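Beta-xylanase (Roseburia intestinalis L1-82, PDB 6SGF) binds xylan weakly through this carbohydrate-binding module of family CBM86, one domain of a larger enzyme that probably hydrolyses internal beta-1,4-xylosidic linkages in xylans. Local coordinates at residues N55-Q60 / V126-K131. Numbering follows the deposited sequence.
With CD (cadmium ion), chain S.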
loop_
_atom_site.group_PDB
_atom_site.type_symbol
_atom_site.label_atom_id
_atom_site.label_comp_id
_atom_site.label_asym_id
_atom_site.label_seq_id
_atom_site.Cartn_x
_atom_site.Cartn_y
_atom_site.Cartn_z
ATOM N N ASN B 55 -1.405 -8.067 -17.115
ATOM C CA ASN B 55 -2.827 -8.196 -17.381
ATOM C C ASN B 55 -3.605 -6.977 -16.915
ATOM O O ASN B 55 -4.504 -6.515 -17.613
ATOM C CB ASN B 55 -3.406 -9.436 -16.700
ATOM C CG ASN B 55 -4.780 -9.753 -17.206
ATOM O OD1 ASN B 55 -4.975 -9.911 -18.412
ATOM N ND2 ASN B 55 -5.751 -9.819 -16.305
ATOM N N ALA B 56 -3.250 -6.419 -15.758
ATOM C CA ALA B 56 -4.063 -5.373 -15.163
ATOM C C ALA B 56 -3.170 -4.481 -14.320
ATOM O O ALA B 56 -2.214 -4.955 -13.692
ATOM C CB ALA B 56 -5.189 -5.984 -14.298
ATOM N N VAL B 57 -3.491 -3.190 -14.320
ATOM C CA VAL B 57 -2.871 -2.214 -13.429
ATOM C C VAL B 57 -3.983 -1.599 -12.577
ATOM O O VAL B 57 -4.915 -0.990 -13.114
ATOM C CB VAL B 57 -2.119 -1.115 -14.201
ATOM C CG1 VAL B 57 -1.420 -0.184 -13.226
ATOM C CG2 VAL B 57 -1.076 -1.711 -15.179
ATOM N N THR B 58 -3.872 -1.719 -11.254
ATOM C CA THR B 58 -4.908 -1.236 -10.355
ATOM C C THR B 58 -4.366 -0.098 -9.494
ATOM O O THR B 58 -3.374 -0.268 -8.780
ATOM C CB THR B 58 -5.441 -2.372 -9.486
ATOM O OG1 THR B 58 -5.994 -3.380 -10.336
ATOM C CG2 THR B 58 -6.540 -1.854 -8.553
ATOM N N PHE B 59 -5.018 1.050 -9.574
ATOM C CA PHE B 59 -4.678 2.221 -8.787
ATOM C C PHE B 59 -5.605 2.257 -7.583
ATOM O O PHE B 59 -6.833 2.233 -7.747
ATOM C CB PHE B 59 -4.851 3.525 -9.571
ATOM C CG PHE B 59 -3.993 3.644 -10.794
ATOM C CD1 PHE B 59 -4.192 2.814 -11.897
ATOM C CD2 PHE B 59 -3.019 4.601 -10.853
ATOM C CE1 PHE B 59 -3.427 2.952 -13.047
ATOM C CE2 PHE B 59 -2.272 4.770 -11.975
ATOM C CZ PHE B 59 -2.467 3.930 -13.091
ATOM N N GLN B 60 -5.031 2.330 -6.395
ATOM C CA GLN B 60 -5.790 2.526 -5.170
ATOM C C GLN B 60 -5.662 3.976 -4.723
ATOM O O GLN B 60 -4.542 4.495 -4.587
ATOM C CB GLN B 60 -5.303 1.587 -4.067
ATOM C CG GLN B 60 -6.109 1.684 -2.768
ATOM C CD GLN B 60 -5.669 0.658 -1.707
ATOM O OE1 GLN B 60 -4.624 0.012 -1.818
ATOM N NE2 GLN B 60 -6.467 0.523 -0.686
ATOM N N VAL B 126 -0.173 1.353 -6.373
ATOM C CA VAL B 126 -0.399 0.870 -7.731
ATOM C C VAL B 126 0.071 -0.575 -7.805
ATOM O O VAL B 126 1.173 -0.898 -7.355
ATOM C CB VAL B 126 0.333 1.730 -8.776
ATOM C CG1 VAL B 126 -0.004 1.208 -10.192
ATOM C CG2 VAL B 126 -0.056 3.209 -8.613
ATOM N N THR B 127 -0.792 -1.441 -8.327
ATOM C CA THR B 127 -0.553 -2.878 -8.389
ATOM C C THR B 127 -0.540 -3.352 -9.834
ATOM O O THR B 127 -1.455 -3.036 -10.591
ATOM C CB THR B 127 -1.644 -3.651 -7.642
ATOM O OG1 THR B 127 -1.584 -3.364 -6.228
ATOM C CG2 THR B 127 -1.438 -5.147 -7.909
ATOM N N PHE B 128 0.489 -4.108 -10.208
ATOM C CA PHE B 128 0.597 -4.738 -11.520
ATOM C C PHE B 128 0.365 -6.227 -11.367
ATOM O O PHE B 128 1.138 -6.903 -10.679
ATOM C CB PHE B 128 1.968 -4.475 -12.112
ATOM C CG PHE B 128 2.215 -3.021 -12.361
ATOM C CD1 PHE B 128 2.587 -2.190 -11.328
ATOM C CD2 PHE B 128 2.025 -2.494 -13.614
ATOM C CE1 PHE B 128 2.787 -0.848 -11.548
ATOM C CE2 PHE B 128 2.239 -1.141 -13.850
ATOM C CZ PHE B 128 2.600 -0.320 -12.804
ATOM N N GLU B 129 -0.719 -6.726 -11.952
ATOM C CA GLU B 129 -0.975 -8.156 -11.962
ATOM C C GLU B 129 -0.554 -8.739 -13.305
ATOM O O GLU B 129 -1.047 -8.309 -14.357
ATOM C CB GLU B 129 -2.423 -8.513 -11.672
ATOM C CG GLU B 129 -2.525 -10.043 -11.616
ATOM C CD GLU B 129 -3.707 -10.518 -10.864
ATOM O OE1 GLU B 129 -4.425 -9.637 -10.348
ATOM O OE2 GLU B 129 -3.927 -11.758 -10.794
ATOM N N LEU B 130 0.323 -9.722 -13.274
ATOM C CA LEU B 130 0.870 -10.263 -14.507
ATOM C C LEU B 130 -0.082 -11.315 -15.069
ATOM O O LEU B 130 -0.903 -11.898 -14.362
ATOM C CB LEU B 130 2.245 -10.863 -14.270
ATOM C CG LEU B 130 3.240 -9.959 -13.528
ATOM C CD1 LEU B 130 4.599 -10.611 -13.504
ATOM C CD2 LEU B 130 3.295 -8.576 -14.177
ATOM N N LYS B 131 0.011 -11.526 -16.374
ATOM C CA LYS B 131 -0.807 -12.554 -17.007
ATOM C C LYS B 131 -0.456 -13.935 -16.473
ATOM O O LYS B 131 0.680 -14.200 -16.076
ATOM C CB LYS B 131 -0.592 -12.526 -18.517
ATOM C CG LYS B 131 -1.100 -11.268 -19.205
ATOM C CD LYS B 131 -0.718 -11.233 -20.674
ATOM C CE LYS B 131 -1.018 -9.853 -21.261
ATOM N NZ LYS B 131 -0.509 -9.674 -22.647
HETATM CD CD CD S . -6.242 -11.186 -9.821
HETATM O O HOH W 1 -3.088 -1.012 -5.903
HETATM O O HOH W 2 -3.843 -5.082 -10.811
#
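A56 to F59 pair with V126 to E129 as neighbouring antiparallel strands, their axes 4.7 Å apart, in one of the two sheets of the CBM86 beta-sandwich. A56 with E129 and T58 with T127 are the hydrogen-bonded pairs; the T58 N to T127 O bond is 2.8 Å and nearly straight at 166°. At the N55 end the register slips into a classic beta bulge: N55 and A56 both face E129, whose carbonyl O takes N55 N at 2.8 Å and A56 N at 3.2 Å, both in the carbonyl plane.

V57, F59, V126 and F128 turn inward, where the two phenylalanines meet V107 of strand 103-110 in the opposing sheet. V57 covers one face of the F128 ring near its rim: CG1, swung anti to the backbone N (chi1 -176°), lies over that face, 4.2 Å from the centroid in a CH-pi contact. On the same side of the ring, V57 CG2 reaches past the edge to meet F128 CD2 at 3.6 Å. V57 CG1 also touches V126 CG1, and V126 CG2 sits beside F59 CD2. With an alanine at F128, V57 CG1 would probably lose the aromatic face it lies over, and a gap would be likely to open toward I104 and V107.

On the other face, one water links T58 O to T127 OG1 and a second joins T58 OG1 to T127 O; T58 OG1 also bonds T95 OG1 on strand 93-96. Beyond them E129, extended outward, grips a cadmium ion with both carboxylate oxygens, OE1 at 2.5 Å and OE2 at 2.6 Å.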